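Insecticyanin A form (Manduca sexta, PDB 1Z24) binds the blue bile pigment biliverdin IX gamma and, together with lipoprotein-bound carotenes, gives hornworms their green camouflage colour. Local coordinates at residues A[3-8]-A[126-131]; A[31-36]-A[130-135]; A[69-74]-A[182-187]. All coordinates share one frame; numbering follows the deposited sequence.

Contact 1. Residues A[3-8]-A[126-131]. With BLV (biliverdin IX gamma chromophore), chain B.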
loop_
_atom_site.group_PDB
_atom_site.type_symbol
_atom_site.label_atom_id
_atom_site.label_comp_id
_atom_site.label_asym_id
_atom_site.label_seq_id
_atom_site.Cartn_x
_atom_site.Cartn_y
_atom_site.Cartn_z
ATOM N N ILE A 3 2.285 15.863 0.446
ATOM C CA ILE A 3 1.305 14.876 0.874
ATOM C C ILE A 3 1.942 13.665 1.594
ATOM O O ILE A 3 2.807 12.969 1.070
ATOM C CB ILE A 3 0.372 14.435 -0.265
ATOM C CG1 ILE A 3 -0.397 15.614 -0.807
ATOM C CG2 ILE A 3 -0.624 13.361 0.174
ATOM C CD1 ILE A 3 -0.415 15.541 -2.301
ATOM N N PHE A 4 1.509 13.401 2.820
ATOM C CA PHE A 4 2.022 12.274 3.585
ATOM C C PHE A 4 0.912 11.318 3.898
ATOM O O PHE A 4 -0.245 11.674 4.034
ATOM C CB PHE A 4 2.479 12.839 4.959
ATOM C CG PHE A 4 3.903 13.299 4.984
ATOM C CD1 PHE A 4 4.213 14.595 4.571
ATOM C CD2 PHE A 4 4.905 12.417 5.396
ATOM C CE1 PHE A 4 5.543 15.016 4.597
ATOM C CE2 PHE A 4 6.226 12.819 5.425
ATOM C CZ PHE A 4 6.521 14.126 5.043
ATOM N N TYR A 5 1.261 10.098 4.015
ATOM C CA TYR A 5 0.300 9.084 4.355
ATOM C C TYR A 5 1.011 8.230 5.381
ATOM O O TYR A 5 2.241 8.181 5.402
ATOM C CB TYR A 5 0.048 8.210 3.193
ATOM C CG TYR A 5 -0.585 8.904 2.061
ATOM C CD1 TYR A 5 -1.969 9.081 2.061
ATOM C CD2 TYR A 5 0.151 9.370 0.969
ATOM C CE1 TYR A 5 -2.632 9.695 0.987
ATOM C CE2 TYR A 5 -0.504 9.959 -0.124
ATOM C CZ TYR A 5 -1.899 10.102 -0.123
ATOM O OH TYR A 5 -2.587 10.681 -1.157
ATOM N N PRO A 6 0.288 7.567 6.240
ATOM C CA PRO A 6 0.935 6.772 7.254
ATOM C C PRO A 6 1.601 5.512 6.811
ATOM O O PRO A 6 1.208 4.908 5.839
ATOM C CB PRO A 6 -0.125 6.362 8.254
ATOM C CG PRO A 6 -1.460 6.682 7.612
ATOM C CD PRO A 6 -1.172 7.614 6.422
ATOM N N GLY A 7 2.623 5.105 7.544
ATOM C CA GLY A 7 3.296 3.862 7.216
ATOM C C GLY A 7 4.405 3.958 6.220
ATOM O O GLY A 7 4.785 5.045 5.802
ATOM N N TYR A 8 4.910 2.771 5.865
ATOM C CA TYR A 8 6.009 2.650 4.911
ATOM C C TYR A 8 5.486 2.846 3.515
ATOM O O TYR A 8 4.295 2.718 3.304
ATOM C CB TYR A 8 6.603 1.169 4.999
ATOM C CG TYR A 8 7.230 0.838 6.338
ATOM C CD1 TYR A 8 8.445 1.379 6.717
ATOM C CD2 TYR A 8 6.603 0.023 7.267
ATOM C CE1 TYR A 8 9.055 1.089 7.943
ATOM C CE2 TYR A 8 7.168 -0.262 8.503
ATOM C CZ TYR A 8 8.403 0.275 8.857
ATOM O OH TYR A 8 8.970 0.009 10.099
ATOM N N LYS A 126 6.986 7.925 10.914
ATOM C CA LYS A 126 6.271 6.715 10.599
ATOM C C LYS A 126 5.259 7.038 9.510
ATOM O O LYS A 126 4.135 6.615 9.540
ATOM C CB LYS A 126 5.623 5.955 11.730
ATOM C CG LYS A 126 6.614 5.686 12.873
ATOM C CD LYS A 126 6.801 4.189 13.076
ATOM C CE LYS A 126 7.336 3.810 14.452
ATOM N NZ LYS A 126 8.794 3.584 14.467
ATOM N N ALA A 127 5.656 7.818 8.536
ATOM C CA ALA A 127 4.766 8.167 7.443
ATOM C C ALA A 127 5.617 8.455 6.215
ATOM O O ALA A 127 6.844 8.657 6.306
ATOM C CB ALA A 127 3.930 9.373 7.811
ATOM N N HIS A 128 4.988 8.474 5.049
ATOM C CA HIS A 128 5.757 8.751 3.855
ATOM C C HIS A 128 5.052 9.805 3.066
ATOM O O HIS A 128 3.813 9.982 3.131
ATOM C CB HIS A 128 5.972 7.458 2.919
ATOM C CG HIS A 128 4.651 6.808 2.627
ATOM N ND1 HIS A 128 3.974 6.054 3.597
ATOM C CD2 HIS A 128 3.894 6.824 1.504
ATOM C CE1 HIS A 128 2.844 5.652 3.028
ATOM N NE2 HIS A 128 2.749 6.083 1.774
ATOM N N SER A 129 5.869 10.518 2.311
ATOM C CA SER A 129 5.298 11.527 1.446
ATOM C C SER A 129 5.294 10.931 0.026
ATOM O O SER A 129 6.137 10.095 -0.308
ATOM C CB SER A 129 5.978 12.883 1.408
ATOM O OG SER A 129 7.387 12.750 1.228
ATOM N N ILE A 130 4.353 11.337 -0.813
ATOM C CA ILE A 130 4.275 10.845 -2.170
ATOM C C ILE A 130 4.426 11.988 -3.175
ATOM O O ILE A 130 3.802 13.068 -3.065
ATOM C CB ILE A 130 2.910 10.153 -2.425
ATOM C CG1 ILE A 130 2.723 8.826 -1.614
ATOM C CG2 ILE A 130 2.693 9.977 -3.937
ATOM C CD1 ILE A 130 3.836 7.820 -1.897
ATOM N N HIS A 131 5.246 11.761 -4.174
ATOM C CA HIS A 131 5.405 12.767 -5.201
ATOM C C HIS A 131 5.074 12.167 -6.556
ATOM O O HIS A 131 5.372 11.001 -6.794
ATOM C CB HIS A 131 6.757 13.447 -5.259
ATOM C CG HIS A 131 7.088 13.936 -3.908
ATOM N ND1 HIS A 131 7.965 13.266 -3.062
ATOM C CD2 HIS A 131 6.623 15.024 -3.245
ATOM C CE1 HIS A 131 8.000 14.001 -1.901
ATOM N NE2 HIS A 131 7.213 15.059 -1.986
HETATM N NA BLV B . 12.490 16.196 -7.636
HETATM C C1A BLV B . 12.708 15.972 -6.319
HETATM C C2A BLV B . 12.779 14.562 -5.972
HETATM C C3A BLV B . 12.606 13.893 -7.147
HETATM C C4A BLV B . 12.416 14.930 -8.178
HETATM C CMA BLV B . 12.513 12.344 -7.421
HETATM O OA BLV B . 12.842 16.875 -5.520
HETATM C CAA BLV B . 12.942 14.007 -4.616
HETATM C CBA BLV B . 11.578 14.168 -4.013
HETATM C CGA BLV B . 11.653 13.816 -2.528
HETATM O O1A BLV B . 11.260 12.764 -2.103
HETATM O O2A BLV B . 12.150 14.597 -1.779
HETATM C CHB BLV B . 12.167 14.626 -9.516
HETATM N NB BLV B . 12.055 16.835 -10.559
HETATM C C1B BLV B . 11.789 15.483 -10.536
HETATM C C2B BLV B . 11.101 15.073 -11.735
HETATM C C3B BLV B . 10.955 16.181 -12.463
HETATM C C4B BLV B . 11.545 17.292 -11.709
HETATM C CMB BLV B . 10.657 13.661 -12.084
HETATM C CAB BLV B . 10.285 16.277 -13.801
HETATM C CBB BLV B . 9.497 17.392 -13.942
HETATM C CHC BLV B . 11.616 18.605 -12.196
HETATM N NC BLV B . 12.604 19.970 -10.455
HETATM C C1C BLV B . 12.243 19.727 -11.738
HETATM C C2C BLV B . 12.572 20.867 -12.610
HETATM C C3C BLV B . 13.177 21.832 -11.914
HETATM C C4C BLV B . 13.202 21.255 -10.509
HETATM C CMC BLV B . 12.367 20.875 -14.051
HETATM C CAC BLV B . 13.723 23.230 -12.265
HETATM C CBC BLV B . 14.704 23.796 -11.522
HETATM C CHD BLV B . 13.672 21.955 -9.343
HETATM N ND BLV B . 14.605 20.034 -8.100
HETATM C C1D BLV B . 14.326 21.422 -8.250
HETATM C C2D BLV B . 14.878 22.180 -7.085
HETATM C C3D BLV B . 15.477 21.267 -6.246
HETATM C C4D BLV B . 15.301 19.981 -6.898
HETATM C CMD BLV B . 14.795 23.652 -6.820
HETATM O OD BLV B . 15.730 18.951 -6.437
HETATM C CAD BLV B . 16.172 21.551 -4.974
HETATM C CBD BLV B . 17.666 21.499 -5.233
HETATM C CGD BLV B . 18.482 21.570 -3.891
HETATM O O1D BLV B . 18.889 22.618 -3.500
HETATM O O2D BLV B . 18.690 20.577 -3.219
#

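Contact 2. Residues A[31-36]-A[130-135]. With BLV (biliverdin IX gamma chromophore), chain B.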
loop_
_atom_site.group_PDB
_atom_site.type_symbol
_atom_site.label_atom_id
_atom_site.label_comp_id
_atom_site.label_asym_id
_atom_site.label_seq_id
_atom_site.Cartn_x
_atom_site.Cartn_y
_atom_site.Cartn_z
ATOM N N ALA A 31 1.497 18.497 -14.858
ATOM C CA ALA A 31 0.935 18.621 -13.520
ATOM C C ALA A 31 1.772 17.832 -12.572
ATOM O O ALA A 31 2.525 16.942 -13.010
ATOM C CB ALA A 31 -0.464 18.073 -13.421
ATOM N N LYS A 32 1.647 18.127 -11.279
ATOM C CA LYS A 32 2.422 17.358 -10.294
ATOM C C LYS A 32 1.697 17.340 -8.964
ATOM O O LYS A 32 0.775 18.118 -8.816
ATOM C CB LYS A 32 3.763 18.099 -9.973
ATOM C CG LYS A 32 3.542 19.549 -9.471
ATOM C CD LYS A 32 4.791 20.232 -8.922
ATOM C CE LYS A 32 4.610 21.759 -8.682
ATOM N NZ LYS A 32 4.521 22.438 -9.971
ATOM N N LEU A 33 2.125 16.456 -8.023
ATOM C CA LEU A 33 1.570 16.467 -6.701
ATOM C C LEU A 33 2.450 17.551 -6.012
ATOM O O LEU A 33 3.585 17.759 -6.518
ATOM C CB LEU A 33 1.753 15.147 -5.955
ATOM C CG LEU A 33 0.898 13.979 -6.481
ATOM C CD1 LEU A 33 1.021 12.792 -5.537
ATOM C CD2 LEU A 33 -0.551 14.311 -6.639
ATOM N N PRO A 34 1.980 18.251 -4.980
ATOM C CA PRO A 34 2.809 19.255 -4.361
ATOM C C PRO A 34 4.180 18.730 -3.925
ATOM O O PRO A 34 4.279 17.582 -3.477
ATOM C CB PRO A 34 2.140 19.561 -3.037
ATOM C CG PRO A 34 0.744 19.080 -3.117
ATOM C CD PRO A 34 0.698 18.140 -4.277
ATOM N N LEU A 35 5.200 19.531 -4.234
ATOM C CA LEU A 35 6.618 19.238 -3.952
ATOM C C LEU A 35 7.289 20.549 -3.569
ATOM O O LEU A 35 7.402 21.432 -4.436
ATOM C CB LEU A 35 7.289 18.498 -5.125
ATOM C CG LEU A 35 8.814 18.288 -4.957
ATOM C CD1 LEU A 35 9.131 17.580 -3.613
ATOM C CD2 LEU A 35 9.383 17.497 -6.150
ATOM N N GLU A 36 7.579 20.677 -2.295
ATOM C CA GLU A 36 8.175 21.890 -1.798
ATOM C C GLU A 36 9.217 22.644 -2.639
ATOM O O GLU A 36 8.939 23.765 -3.021
ATOM C CB GLU A 36 8.904 21.689 -0.453
ATOM C CG GLU A 36 8.857 22.919 0.440
ATOM C CD GLU A 36 7.449 23.209 0.854
ATOM O OE1 GLU A 36 6.605 22.351 1.014
ATOM O OE2 GLU A 36 7.219 24.482 0.996
ATOM N N ILE A 130 4.353 11.337 -0.813
ATOM C CA ILE A 130 4.275 10.845 -2.170
ATOM C C ILE A 130 4.426 11.988 -3.175
ATOM O O ILE A 130 3.802 13.068 -3.065
ATOM C CB ILE A 130 2.910 10.153 -2.425
ATOM C CG1 ILE A 130 2.723 8.826 -1.614
ATOM C CG2 ILE A 130 2.693 9.977 -3.937
ATOM C CD1 ILE A 130 3.836 7.820 -1.897
ATOM N N HIS A 131 5.246 11.761 -4.174
ATOM C CA HIS A 131 5.405 12.767 -5.201
ATOM C C HIS A 131 5.074 12.167 -6.556
ATOM O O HIS A 131 5.372 11.001 -6.794
ATOM C CB HIS A 131 6.757 13.447 -5.259
ATOM C CG HIS A 131 7.088 13.936 -3.908
ATOM N ND1 HIS A 131 7.965 13.266 -3.062
ATOM C CD2 HIS A 131 6.623 15.024 -3.245
ATOM C CE1 HIS A 131 8.000 14.001 -1.901
ATOM N NE2 HIS A 131 7.213 15.059 -1.986
ATOM N N ALA A 132 4.457 12.941 -7.457
ATOM C CA ALA A 132 4.132 12.413 -8.783
ATOM C C ALA A 132 4.098 13.513 -9.809
ATOM O O ALA A 132 3.784 14.655 -9.455
ATOM C CB ALA A 132 2.802 11.690 -8.809
ATOM N N TRP A 133 4.410 13.159 -11.079
ATOM C CA TRP A 133 4.429 14.140 -12.161
ATOM C C TRP A 133 3.872 13.633 -13.465
ATOM O O TRP A 133 4.211 12.529 -13.920
ATOM C CB TRP A 133 5.880 14.434 -12.563
ATOM C CG TRP A 133 6.734 15.009 -11.514
ATOM C CD1 TRP A 133 7.093 16.334 -11.386
ATOM C CD2 TRP A 133 7.379 14.255 -10.428
ATOM N NE1 TRP A 133 7.940 16.442 -10.259
ATOM C CE2 TRP A 133 8.121 15.210 -9.642
ATOM C CE3 TRP A 133 7.351 12.891 -10.055
ATOM C CZ2 TRP A 133 8.882 14.814 -8.481
ATOM C CZ3 TRP A 133 8.052 12.473 -8.939
ATOM C CH2 TRP A 133 8.828 13.419 -8.163
ATOM N N ILE A 134 3.031 14.445 -14.077
ATOM C CA ILE A 134 2.487 14.049 -15.359
ATOM C C ILE A 134 3.346 14.771 -16.372
ATOM O O ILE A 134 3.410 16.013 -16.416
ATOM C CB ILE A 134 1.030 14.354 -15.519
ATOM C CG1 ILE A 134 0.300 13.327 -14.711
ATOM C CG2 ILE A 134 0.651 14.035 -16.931
ATOM C CD1 ILE A 134 -0.945 14.052 -14.238
ATOM N N LEU A 135 4.070 14.010 -17.162
ATOM C CA LEU A 135 4.959 14.639 -18.108
ATOM C C LEU A 135 4.566 14.417 -19.554
ATOM O O LEU A 135 4.126 13.333 -19.936
ATOM C CB LEU A 135 6.396 14.040 -17.996
ATOM C CG LEU A 135 6.909 14.018 -16.567
ATOM C CD1 LEU A 135 8.236 13.312 -16.637
ATOM C CD2 LEU A 135 7.135 15.456 -16.179
HETATM N NA BLV B . 12.490 16.196 -7.636
HETATM C C1A BLV B . 12.708 15.972 -6.319
HETATM C C2A BLV B . 12.779 14.562 -5.972
HETATM C C3A BLV B . 12.606 13.893 -7.147
HETATM C C4A BLV B . 12.416 14.930 -8.178
HETATM C CMA BLV B . 12.513 12.344 -7.421
HETATM O OA BLV B . 12.842 16.875 -5.520
HETATM C CAA BLV B . 12.942 14.007 -4.616
HETATM C CBA BLV B . 11.578 14.168 -4.013
HETATM C CGA BLV B . 11.653 13.816 -2.528
HETATM O O1A BLV B . 11.260 12.764 -2.103
HETATM O O2A BLV B . 12.150 14.597 -1.779
HETATM C CHB BLV B . 12.167 14.626 -9.516
HETATM N NB BLV B . 12.055 16.835 -10.559
HETATM C C1B BLV B . 11.789 15.483 -10.536
HETATM C C2B BLV B . 11.101 15.073 -11.735
HETATM C C3B BLV B . 10.955 16.181 -12.463
HETATM C C4B BLV B . 11.545 17.292 -11.709
HETATM C CMB BLV B . 10.657 13.661 -12.084
HETATM C CAB BLV B . 10.285 16.277 -13.801
HETATM C CBB BLV B . 9.497 17.392 -13.942
HETATM C CHC BLV B . 11.616 18.605 -12.196
HETATM N NC BLV B . 12.604 19.970 -10.455
HETATM C C1C BLV B . 12.243 19.727 -11.738
HETATM C C2C BLV B . 12.572 20.867 -12.610
HETATM C C3C BLV B . 13.177 21.832 -11.914
HETATM C C4C BLV B . 13.202 21.255 -10.509
HETATM C CMC BLV B . 12.367 20.875 -14.051
HETATM C CAC BLV B . 13.723 23.230 -12.265
HETATM C CBC BLV B . 14.704 23.796 -11.522
HETATM C CHD BLV B . 13.672 21.955 -9.343
HETATM N ND BLV B . 14.605 20.034 -8.100
HETATM C C1D BLV B . 14.326 21.422 -8.250
HETATM C C2D BLV B . 14.878 22.180 -7.085
HETATM C C3D BLV B . 15.477 21.267 -6.246
HETATM C C4D BLV B . 15.301 19.981 -6.898
HETATM C CMD BLV B . 14.795 23.652 -6.820
HETATM O OD BLV B . 15.730 18.951 -6.437
HETATM C CAD BLV B . 16.172 21.551 -4.974
HETATM C CBD BLV B . 17.666 21.499 -5.233
HETATM C CGD BLV B . 18.482 21.570 -3.891
HETATM O O1D BLV B . 18.889 22.618 -3.500
HETATM O O2D BLV B . 18.690 20.577 -3.219
#

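Contact 3. Residues A[69-74]-A[182-187]. With BLV (biliverdin IX gamma chromophore), chain B.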
loop_
_atom_site.group_PDB
_atom_site.type_symbol
_atom_site.label_atom_id
_atom_site.label_comp_id
_atom_site.label_asym_id
_atom_site.label_seq_id
_atom_site.Cartn_x
_atom_site.Cartn_y
_atom_site.Cartn_z
ATOM N N TYR A 69 17.779 27.178 -13.204
ATOM C CA TYR A 69 18.044 25.884 -13.750
ATOM C C TYR A 69 19.071 25.075 -12.987
ATOM O O TYR A 69 19.774 25.591 -12.112
ATOM C CB TYR A 69 18.390 26.038 -15.214
ATOM C CG TYR A 69 19.641 26.803 -15.366
ATOM C CD1 TYR A 69 20.810 26.068 -15.575
ATOM C CD2 TYR A 69 19.658 28.209 -15.320
ATOM C CE1 TYR A 69 22.024 26.738 -15.752
ATOM C CE2 TYR A 69 20.862 28.901 -15.499
ATOM C CZ TYR A 69 22.028 28.143 -15.714
ATOM O OH TYR A 69 23.247 28.749 -15.892
ATOM N N MET A 70 19.127 23.785 -13.333
ATOM C CA MET A 70 20.045 22.845 -12.706
ATOM C C MET A 70 20.589 21.931 -13.759
ATOM O O MET A 70 19.838 21.455 -14.617
ATOM C CB MET A 70 19.247 21.855 -11.841
ATOM C CG MET A 70 18.475 22.477 -10.725
ATOM S SD MET A 70 17.221 21.365 -10.026
ATOM C CE MET A 70 18.131 20.294 -8.946
ATOM N N GLU A 71 21.881 21.677 -13.681
ATOM C CA GLU A 71 22.527 20.787 -14.623
ATOM C C GLU A 71 23.086 19.591 -13.887
ATOM O O GLU A 71 23.708 19.773 -12.841
ATOM C CB GLU A 71 23.657 21.512 -15.352
ATOM C CG GLU A 71 23.163 22.843 -15.966
ATOM C CD GLU A 71 24.125 23.475 -16.960
ATOM O OE1 GLU A 71 23.983 23.317 -18.139
ATOM O OE2 GLU A 71 25.120 24.169 -16.441
ATOM N N GLY A 72 22.858 18.363 -14.384
ATOM C CA GLY A 72 23.393 17.227 -13.665
ATOM C C GLY A 72 23.553 16.041 -14.559
ATOM O O GLY A 72 23.371 16.146 -15.755
ATOM N N ASP A 73 23.887 14.923 -13.937
ATOM C CA ASP A 73 24.082 13.701 -14.620
ATOM C C ASP A 73 22.888 12.823 -14.423
ATOM O O ASP A 73 22.160 12.938 -13.442
ATOM C CB ASP A 73 25.350 13.040 -14.072
ATOM C CG ASP A 73 26.608 13.904 -14.341
ATOM O OD1 ASP A 73 27.373 14.260 -13.445
ATOM O OD2 ASP A 73 26.784 14.211 -15.620
ATOM N N LEU A 74 22.717 11.947 -15.374
ATOM C CA LEU A 74 21.610 11.029 -15.322
ATOM C C LEU A 74 22.076 9.623 -15.610
ATOM O O LEU A 74 22.867 9.405 -16.519
ATOM C CB LEU A 74 20.538 11.496 -16.363
ATOM C CG LEU A 74 19.184 10.800 -16.142
ATOM C CD1 LEU A 74 18.055 11.474 -16.890
ATOM C CD2 LEU A 74 19.211 9.395 -16.652
ATOM N N SER A 182 21.714 29.728 -12.269
ATOM C CA SER A 182 22.072 28.348 -12.056
ATOM C C SER A 182 21.972 27.928 -10.593
ATOM O O SER A 182 22.713 28.400 -9.762
ATOM C CB SER A 182 23.548 28.174 -12.356
ATOM O OG SER A 182 23.891 26.790 -12.312
ATOM N N LEU A 183 21.076 27.027 -10.269
ATOM C CA LEU A 183 20.968 26.594 -8.901
ATOM C C LEU A 183 22.116 25.683 -8.534
ATOM O O LEU A 183 22.507 25.622 -7.393
ATOM C CB LEU A 183 19.650 25.821 -8.657
ATOM C CG LEU A 183 18.419 26.688 -8.916
ATOM C CD1 LEU A 183 17.248 25.815 -8.999
ATOM C CD2 LEU A 183 18.182 27.620 -7.754
ATOM N N THR A 184 22.620 24.933 -9.507
ATOM C CA THR A 184 23.722 23.990 -9.302
ATOM C C THR A 184 25.010 24.753 -9.478
ATOM O O THR A 184 25.012 25.840 -9.991
ATOM C CB THR A 184 23.660 22.752 -10.256
ATOM O OG1 THR A 184 23.250 23.172 -11.576
ATOM C CG2 THR A 184 22.538 21.778 -9.815
ATOM N N GLY A 185 26.108 24.216 -9.049
ATOM C CA GLY A 185 27.342 24.920 -9.184
ATOM C C GLY A 185 28.287 24.715 -7.992
ATOM O O GLY A 185 27.927 24.295 -6.888
ATOM N N PRO A 186 29.542 25.037 -8.243
ATOM C CA PRO A 186 30.579 24.921 -7.254
ATOM C C PRO A 186 30.496 25.974 -6.180
ATOM O O PRO A 186 30.911 25.749 -5.055
ATOM C CB PRO A 186 31.902 25.165 -7.965
ATOM C CG PRO A 186 31.584 25.532 -9.388
ATOM C CD PRO A 186 30.091 25.433 -9.575
ATOM N N ASP A 187 29.970 27.118 -6.515
ATOM C CA ASP A 187 29.868 28.163 -5.533
ATOM C C ASP A 187 28.405 28.166 -5.019
ATOM O O ASP A 187 27.639 29.113 -5.070
ATOM C CB ASP A 187 30.266 29.447 -6.321
ATOM C CG ASP A 187 29.922 30.680 -5.547
ATOM O OD1 ASP A 187 29.483 31.692 -6.118
ATOM O OD2 ASP A 187 30.030 30.459 -4.192
HETATM N NA BLV B . 12.490 16.196 -7.636
HETATM C C1A BLV B . 12.708 15.972 -6.319
HETATM C C2A BLV B . 12.779 14.562 -5.972
HETATM C C3A BLV B . 12.606 13.893 -7.147
HETATM C C4A BLV B . 12.416 14.930 -8.178
HETATM C CMA BLV B . 12.513 12.344 -7.421
HETATM O OA BLV B . 12.842 16.875 -5.520
HETATM C CAA BLV B . 12.942 14.007 -4.616
HETATM C CBA BLV B . 11.578 14.168 -4.013
HETATM C CGA BLV B . 11.653 13.816 -2.528
HETATM O O1A BLV B . 11.260 12.764 -2.103
HETATM O O2A BLV B . 12.150 14.597 -1.779
HETATM C CHB BLV B . 12.167 14.626 -9.516
HETATM N NB BLV B . 12.055 16.835 -10.559
HETATM C C1B BLV B . 11.789 15.483 -10.536
HETATM C C2B BLV B . 11.101 15.073 -11.735
HETATM C C3B BLV B . 10.955 16.181 -12.463
HETATM C C4B BLV B . 11.545 17.292 -11.709
HETATM C CMB BLV B . 10.657 13.661 -12.084
HETATM C CAB BLV B . 10.285 16.277 -13.801
HETATM C CBB BLV B . 9.497 17.392 -13.942
HETATM C CHC BLV B . 11.616 18.605 -12.196
HETATM N NC BLV B . 12.604 19.970 -10.455
HETATM C C1C BLV B . 12.243 19.727 -11.738
HETATM C C2C BLV B . 12.572 20.867 -12.610
HETATM C C3C BLV B . 13.177 21.832 -11.914
HETATM C C4C BLV B . 13.202 21.255 -10.509
HETATM C CMC BLV B . 12.367 20.875 -14.051
HETATM C CAC BLV B . 13.723 23.230 -12.265
HETATM C CBC BLV B . 14.704 23.796 -11.522
HETATM C CHD BLV B . 13.672 21.955 -9.343
HETATM N ND BLV B . 14.605 20.034 -8.100
HETATM C C1D BLV B . 14.326 21.422 -8.250
HETATM C C2D BLV B . 14.878 22.180 -7.085
HETATM C C3D BLV B . 15.477 21.267 -6.246
HETATM C C4D BLV B . 15.301 19.981 -6.898
HETATM C CMD BLV B . 14.795 23.652 -6.820
HETATM O OD BLV B . 15.730 18.951 -6.437
HETATM C CAD BLV B . 16.172 21.551 -4.974
HETATM C CBD BLV B . 17.666 21.499 -5.233
HETATM C CGD BLV B . 18.482 21.570 -3.891
HETATM O O1D BLV B . 18.889 22.618 -3.500
HETATM O O2D BLV B . 18.690 20.577 -3.219
#

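Contact 1. Residues A[3-8]-A[126-131]
His-128 loses more surface to this contact than any other residue of the two segments, and its imidazole reaches back across to residues 3-8. Its CG stands between the backbone N and the carbonyl carbon (chi1 52°), which carries the ring over to Gly-7, and ND1 donates to Gly-7 O at 2.6 Å. That oxygen lies in the ring plane, although the N-H meets it from above the plane of the glycine carbonyl. Tyr-5 pairs with His-128 through the main chain: Tyr-5 N to His-128 O is 2.7 Å and His-128 N to Tyr-5 O is 2.8 Å. This places the N-terminal strand 3-6 antiparallel to strand 127-136 of the lipocalin barrel. Gly-7 N then bonds to Lys-126 O where the strand gives way to loop, beside a G1 beta bulge in which Lys-126 and Ala-127 both face His-122. On the same sheet face as His-128, Ile-130 CG1 meets the edge of the Tyr-5 ring, 3.7 Å from Tyr-5 CD2. The opposite sheet face carries Phe-4, whose ring takes Ser-129 CB over its centre in a CH-pi contact 3.8 Å from the centroid. Tyr-5 also packs on Pro-6 of the second subunit.

Contact 2. Residues A[31-36]-A[130-135]
Leu-33 N donates to Ala-132 O at 2.8 Å, with Lys-32 CA 3.1 Å from the same oxygen, a weak CH...O contact at most. A second backbone bond, from Ile-134 N to Ala-31 O (2.8 Å), is almost straight at 172°. These bonds join the end of strand 25-32 antiparallel to strand 127-136. Because these are the first and last long strands of the lipocalin barrel, their pairing closes it.

Beyond Lys-32 the chain leaves the sheet, and side chains continue the contact. Leu-33 sets its CG against Ala-132 CB, while its CD1 lies 3.6 Å from Ile-130 CG2, the two branches extending alongside each other in the same direction. Leu-35 turns to the pigment side. With CG anti to the backbone N (chi1 174°), its two methyls serve two rings: CD1 sits over a face of His-131, offset toward the rim, in a CH-pi contact 3.8 Å from the centroid, and CD2 meets the edge of Trp-133 at CZ2, 3.6 Å away. Biliverdin covers one face of that indole, with BLV CHB 3.4 Å from Trp-133 CZ2 and methyl CMB over the ring system. Trp-133 NE1 is bonded to Glu-38, and Lys-32 NZ forms a salt bridge with Glu-29.

Both nitrogens of His-131 have partners, ND1 with Asn-118 and NE2 with Asp-2. The imidazole is thereby fixed in rotation, and a carboxylate at one nitrogen with an amide oxygen at the other would probably favour a doubly protonated, positively charged ring close to the pigment's propionate.

Contact 3. Residues A[69-74]-A[182-187]
Tyr-69 and Ser-182 form a parallel bridge with their CA atoms 5.0 Å apart, and Leu-183 N donates to Tyr-69 O at 2.7 Å. The next connection comes from a side chain: Glu-71 N gives its hydrogen to Thr-184 OG1 at 2.9 Å and an angle of 170°. The threonine hydroxyl thus occupies the position where a continuing ladder would offer a backbone carbonyl. Its OG1 is placed between the backbone N and the carbonyl carbon (chi1 40°), which aims it at the strand, while the CG2 methyl rests against Met-70 CB.

Tyr-69 and Ser-182 share a sheet face, and the tyrosine ring is folded back over the serine. Ser-182 CA lies above one ring face, toward the rim, in a CH-pi contact 3.8 Å from the centroid. Ser-182 OG is turned to its own segment and bonds to Thr-184 O. Strand 179-182 runs parallel to strand 66-76 of the lipocalin barrel, and Leu-183 and Thr-184 carry the attachment just past its end; Thr-184 also touches Phe-92 and Phe-94 of strand 88-94.

Met-70 and Leu-183 are the pair that faces the pocket. Their side chains cross obliquely, with Met-70 CG 4.0 Å from Leu-183 CD1. The methionine chain is bent at its last torsion (chi3 80°), which lays both SD and CE against one pyrrole-type ring of biliverdin, SD being 3.4 Å from BLV C1D. Leu-183 CD1 reaches the same ring at its methyl, 3.9 Å from BLV CMD.

In the fold
Contacts 1 and 2 illustrate how two strands can follow one another as partners of a third: strand 127-136 pairs with strand 3-6 along its earlier part and with strand 25-32 further on, and the two contacts share Ile-130 and His-131. Their centres are 14 Å apart, and they touch directly where Ile-3 CD1 packs on Pro-34 CD at 3.4 Å. Contact 3 stands apart from both, its centre about 28 Å from that of contact 1 and about 21 Å from that of contact 2, with nearest atoms about 10 Å apart in the latter case. Biliverdin spans this gap: Trp-133 of contact 2 and Met-70 of contact 3 lie against different rings, while contact 1 approaches a propionate through His-131.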